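Local coordinates for tubulin binding cofactor C (Leishmania major, PDB 5AJ8), which probably acts as a tubulin-folding chaperone of the TBCC family, of which this is the C-terminal domain, at residues G10-S24 with T165-S177. The protein carries 1 engineered substitution. Numbering follows the deposited sequence.
Sequences GNVYGPSTGTDLFIS and TTVFGPATLPSSS
Val12 and Ser176 form a single antiparallel hydrogen-bonded bridge, and Thr172 N bonds to Phe22 O, where the C-terminal tail crosses the first coil of a parallel beta-helix. Val12 N gives a nearly straight bond to Ser176 O (3.1 Å), and Val12 O takes Ser175 N. Two tail residues, Ser175 and Ser176, stand opposite the single Val12, which makes a classic beta bulge. Strands 11-17 and 21-23 are outermost in their sheets, and the tail bonds to the backbone of both on part of this end coil.

Thr172 bonds to both the N and the O of Phe22. Its N donates in the carbonyl plane to Phe22 O. Its OG1, anti to the carbonyl carbon, accepts from Phe22 N at 2.8 Å. A water also joins OG1 to Asp20 O.

Phe22 gives more surface to the contact than any other residue. Gly169 N lies over one ring face, 3.5 Å from CD1 of Phe22, and Thr166 CG2 meets the ring edge. The edge of Phe22 is turned toward the face of Phe168 in a T-shaped pair, planes at 77°. Phe22 CB adds a CH-pi contact over the same Phe168 ring. CG of Phe168 is anti to its backbone N (chi1 -179°), which carries the ring across to Ile23 and Ser24; Leu42 also touches it.

Further along, the Tyr13 ring is sandwiched. Ile23 CD1 lies over one face and Pro174 CB over the other, both offset toward the rim. Thr172 O sits at the ring edge. A second water bonds Tyr13 OH, Ser24 N and Thr172 O, linking Tyr13 and the residue just after strand 21-23 to the tail. Beside Pro174, Ser175 OG donates to Gly14 O at 2.9 Å, tilted 31° from the carbonyl plane.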
loop_
_atom_site.group_PDB
_atom_site.type_symbol
_atom_site.label_atom_id
_atom_site.label_comp_id
_atom_site.label_asym_id
_atom_site.label_seq_id
_atom_site.Cartn_x
_atom_site.Cartn_y
_atom_site.Cartn_z
ATOM N N GLY A 10 9.414 -8.054 -10.998
ATOM C CA GLY A 10 8.042 -8.405 -10.526
ATOM C C GLY A 10 8.088 -9.403 -9.379
ATOM O O GLY A 10 7.953 -10.604 -9.602
ATOM N N ASN A 11 8.284 -8.902 -8.158
ATOM C CA ASN A 11 8.384 -9.757 -6.968
ATOM C C ASN A 11 7.023 -10.230 -6.484
ATOM O O ASN A 11 6.101 -9.431 -6.352
ATOM C CB ASN A 11 9.093 -9.012 -5.837
ATOM C CG ASN A 11 10.580 -8.827 -6.100
ATOM O OD1 ASN A 11 11.268 -9.726 -6.605
ATOM N ND2 ASN A 11 11.086 -7.662 -5.735
ATOM N N VAL A 12 6.905 -11.528 -6.229
ATOM C CA VAL A 12 5.665 -12.132 -5.746
ATOM C C VAL A 12 5.825 -12.485 -4.259
ATOM O O VAL A 12 6.845 -13.077 -3.875
ATOM C CB VAL A 12 5.323 -13.410 -6.521
ATOM C CG1 VAL A 12 4.048 -14.050 -5.979
ATOM C CG2 VAL A 12 5.188 -13.121 -8.011
ATOM N N TYR A 13 4.830 -12.139 -3.449
ATOM C CA TYR A 13 4.841 -12.393 -2.007
ATOM C C TYR A 13 3.555 -13.089 -1.576
ATOM O O TYR A 13 2.553 -13.037 -2.269
ATOM C CB TYR A 13 4.931 -11.103 -1.206
ATOM C CG TYR A 13 6.199 -10.320 -1.443
ATOM C CD1 TYR A 13 6.272 -9.416 -2.499
ATOM C CD2 TYR A 13 7.313 -10.498 -0.641
ATOM C CE1 TYR A 13 7.424 -8.693 -2.742
ATOM C CE2 TYR A 13 8.482 -9.776 -0.873
ATOM C CZ TYR A 13 8.536 -8.883 -1.934
ATOM O OH TYR A 13 9.664 -8.150 -2.182
ATOM N N GLY A 14 3.616 -13.713 -0.410
ATOM C CA GLY A 14 2.541 -14.548 0.117
ATOM C C GLY A 14 2.419 -15.879 -0.616
ATOM O O GLY A 14 3.209 -16.175 -1.527
ATOM N N PRO A 15 1.428 -16.697 -0.226
ATOM C CA PRO A 15 0.493 -16.468 0.864
ATOM C C PRO A 15 1.154 -16.585 2.219
ATOM O O PRO A 15 2.150 -17.275 2.371
ATOM C CB PRO A 15 -0.555 -17.579 0.678
ATOM C CG PRO A 15 0.124 -18.618 -0.119
ATOM C CD PRO A 15 1.042 -17.861 -1.036
ATOM N N SER A 16 0.577 -15.888 3.182
ATOM C CA SER A 16 1.102 -15.783 4.517
ATOM C C SER A 16 -0.005 -15.294 5.450
ATOM O O SER A 16 -0.795 -14.441 5.068
ATOM C CB SER A 16 2.258 -14.787 4.510
ATOM O OG SER A 16 2.817 -14.657 5.795
ATOM N N THR A 17 -0.052 -15.831 6.664
ATOM C CA THR A 17 -1.078 -15.482 7.641
ATOM C C THR A 17 -0.442 -15.168 8.990
ATOM O O THR A 17 0.379 -15.934 9.473
ATOM C CB THR A 17 -2.104 -16.637 7.815
ATOM O OG1 THR A 17 -2.856 -16.798 6.606
ATOM C CG2 THR A 17 -3.085 -16.356 8.953
ATOM N N GLY A 18 -0.823 -14.048 9.592
ATOM C CA GLY A 18 -0.483 -13.764 10.980
ATOM C C GLY A 18 0.911 -13.235 11.266
ATOM O O GLY A 18 1.265 -13.098 12.434
ATOM N N THR A 19 1.700 -12.955 10.221
ATOM C CA THR A 19 3.089 -12.492 10.332
ATOM C C THR A 19 3.217 -11.188 9.543
ATOM O O THR A 19 2.922 -11.158 8.338
ATOM C CB THR A 19 4.104 -13.489 9.709
ATOM O OG1 THR A 19 3.945 -14.783 10.285
ATOM C CG2 THR A 19 5.561 -13.042 9.939
ATOM N N ASP A 20 3.680 -10.128 10.204
ATOM C CA ASP A 20 3.938 -8.875 9.529
ATOM C C ASP A 20 4.954 -9.038 8.395
ATOM O O ASP A 20 5.943 -9.748 8.550
ATOM C CB ASP A 20 4.348 -7.801 10.532
ATOM C CG ASP A 20 3.179 -7.384 11.454
ATOM O OD1 ASP A 20 2.055 -7.972 11.337
ATOM O OD2 ASP A 20 3.381 -6.466 12.288
ATOM N N LEU A 21 4.670 -8.440 7.237
ATOM C CA LEU A 21 5.541 -8.565 6.042
ATOM C C LEU A 21 6.276 -7.254 5.732
ATOM O O LEU A 21 5.713 -6.167 5.911
ATOM C CB LEU A 21 4.733 -8.986 4.821
ATOM C CG LEU A 21 3.916 -10.271 4.945
ATOM C CD1 LEU A 21 3.262 -10.539 3.598
ATOM C CD2 LEU A 21 4.789 -11.445 5.370
ATOM N N PHE A 22 7.521 -7.375 5.279
ATOM C CA PHE A 22 8.363 -6.233 4.945
ATOM C C PHE A 22 8.789 -6.353 3.478
ATOM O O PHE A 22 9.606 -7.183 3.126
ATOM C CB PHE A 22 9.553 -6.156 5.899
ATOM C CG PHE A 22 9.141 -5.976 7.345
ATOM C CD1 PHE A 22 8.643 -4.767 7.783
ATOM C CD2 PHE A 22 9.211 -7.023 8.249
ATOM C CE1 PHE A 22 8.246 -4.589 9.093
ATOM C CE2 PHE A 22 8.795 -6.863 9.582
ATOM C CZ PHE A 22 8.319 -5.641 10.002
ATOM N N ILE A 23 8.175 -5.550 2.621
ATOM C CA ILE A 23 8.358 -5.640 1.172
ATOM C C ILE A 23 9.350 -4.563 0.757
ATOM O O ILE A 23 9.065 -3.372 0.896
ATOM C CB ILE A 23 7.002 -5.481 0.467
ATOM C CG1 ILE A 23 6.127 -6.682 0.949
ATOM C CG2 ILE A 23 7.151 -5.391 -1.061
ATOM C CD1 ILE A 23 4.864 -6.960 0.176
ATOM N N SER A 24 10.514 -4.960 0.277
ATOM C CA SER A 24 11.538 -3.953 -0.082
ATOM C C SER A 24 11.184 -3.254 -1.407
ATOM O O SER A 24 10.227 -3.629 -2.089
ATOM C CB SER A 24 12.955 -4.562 -0.112
ATOM O OG SER A 24 13.949 -3.547 -0.065
ATOM N N THR A 165 4.687 2.883 14.189
ATOM C CA THR A 165 6.080 3.235 14.435
ATOM C C THR A 165 7.015 2.102 14.061
ATOM O O THR A 165 8.205 2.210 14.256
ATOM C CB THR A 165 6.316 3.623 15.900
ATOM O OG1 THR A 165 5.937 2.540 16.752
ATOM C CG2 THR A 165 5.496 4.890 16.275
ATOM N N THR A 166 6.480 1.034 13.470
ATOM C CA THR A 166 7.279 -0.140 13.118
ATOM C C THR A 166 8.432 0.210 12.164
ATOM O O THR A 166 8.212 0.820 11.125
ATOM C CB THR A 166 6.407 -1.256 12.485
ATOM O OG1 THR A 166 5.430 -1.708 13.445
ATOM C CG2 THR A 166 7.257 -2.437 12.096
ATOM N N VAL A 167 9.656 -0.177 12.534
ATOM C CA VAL A 167 10.815 -0.046 11.664
ATOM C C VAL A 167 10.828 -1.182 10.620
ATOM O O VAL A 167 10.505 -2.332 10.937
ATOM C CB VAL A 167 12.131 -0.044 12.475
ATOM C CG1 VAL A 167 13.339 0.089 11.544
ATOM C CG2 VAL A 167 12.110 1.092 13.504
ATOM N N PHE A 168 11.168 -0.845 9.379
ATOM C CA PHE A 168 11.252 -1.830 8.310
ATOM C C PHE A 168 12.377 -2.815 8.576
ATOM O O PHE A 168 13.531 -2.420 8.844
ATOM C CB PHE A 168 11.496 -1.163 6.949
ATOM C CG PHE A 168 11.570 -2.144 5.789
ATOM C CD1 PHE A 168 12.767 -2.727 5.430
ATOM C CD2 PHE A 168 10.440 -2.468 5.065
ATOM C CE1 PHE A 168 12.834 -3.629 4.385
ATOM C CE2 PHE A 168 10.495 -3.364 4.011
ATOM C CZ PHE A 168 11.695 -3.959 3.671
ATOM N N GLY A 169 12.051 -4.100 8.491
ATOM C CA GLY A 169 13.066 -5.118 8.281
ATOM C C GLY A 169 13.010 -6.219 9.298
ATOM O O GLY A 169 12.362 -6.069 10.332
ATOM N N PRO A 170 13.665 -7.353 8.998
ATOM C CA PRO A 170 14.368 -7.608 7.737
ATOM C C PRO A 170 13.393 -7.893 6.596
ATOM O O PRO A 170 12.260 -8.341 6.829
ATOM C CB PRO A 170 15.224 -8.851 8.042
ATOM C CG PRO A 170 14.854 -9.307 9.419
ATOM C CD PRO A 170 13.650 -8.536 9.870
ATOM N N ALA A 171 13.836 -7.647 5.367
ATOM C CA ALA A 171 12.948 -7.777 4.201
ATOM C C ALA A 171 12.407 -9.192 4.110
ATOM O O ALA A 171 13.147 -10.146 4.312
ATOM C CB ALA A 171 13.676 -7.416 2.921
ATOM N N THR A 172 11.110 -9.317 3.836
ATOM C CA THR A 172 10.499 -10.602 3.526
ATOM C C THR A 172 11.056 -11.089 2.192
ATOM O O THR A 172 11.129 -10.334 1.215
ATOM C CB THR A 172 8.964 -10.481 3.425
ATOM O OG1 THR A 172 8.429 -9.944 4.638
ATOM C CG2 THR A 172 8.324 -11.822 3.146
ATOM N N LEU A 173 11.449 -12.352 2.145
ATOM C CA LEU A 173 11.997 -12.942 0.925
ATOM C C LEU A 173 10.845 -13.212 -0.047
ATOM O O LEU A 173 9.850 -13.818 0.338
ATOM C CB LEU A 173 12.723 -14.251 1.268
ATOM C CG LEU A 173 13.309 -15.114 0.141
ATOM C CD1 LEU A 173 14.449 -14.410 -0.590
ATOM C CD2 LEU A 173 13.780 -16.463 0.696
ATOM N N PRO A 174 10.961 -12.750 -1.304
ATOM C CA PRO A 174 9.889 -13.043 -2.269
ATOM C C PRO A 174 9.715 -14.537 -2.483
ATOM O O PRO A 174 10.687 -15.293 -2.402
ATOM C CB PRO A 174 10.365 -12.377 -3.570
ATOM C CG PRO A 174 11.454 -11.439 -3.174
ATOM C CD PRO A 174 12.034 -11.929 -1.883
ATOM N N SER A 175 8.471 -14.948 -2.719
ATOM C CA SER A 175 8.137 -16.334 -3.057
ATOM C C SER A 175 8.668 -16.706 -4.443
ATOM O O SER A 175 9.101 -17.840 -4.675
ATOM C CB SER A 175 6.617 -16.527 -3.012
ATOM O OG SER A 175 6.074 -15.971 -1.825
ATOM N N SER A 176 8.642 -15.743 -5.355
ATOM C CA SER A 176 9.239 -15.920 -6.670
ATOM C C SER A 176 9.545 -14.578 -7.309
ATOM O O SER A 176 9.261 -13.531 -6.728
ATOM C CB SER A 176 8.329 -16.770 -7.574
ATOM O OG SER A 176 7.200 -16.067 -8.058
ATOM N N SER A 177 10.147 -14.623 -8.496
ATOM C CA SER A 177 10.420 -13.423 -9.297
ATOM C C SER A 177 10.688 -13.783 -10.758
ATOM O O SER A 177 9.983 -14.606 -11.342
ATOM C CB SER A 177 11.612 -12.654 -8.732
ATOM O OG SER A 177 11.949 -11.574 -9.582
HETATM O O HOH W 1 11.028 -7.962 -0.144
HETATM O O HOH W 2 8.260 -11.272 7.122
#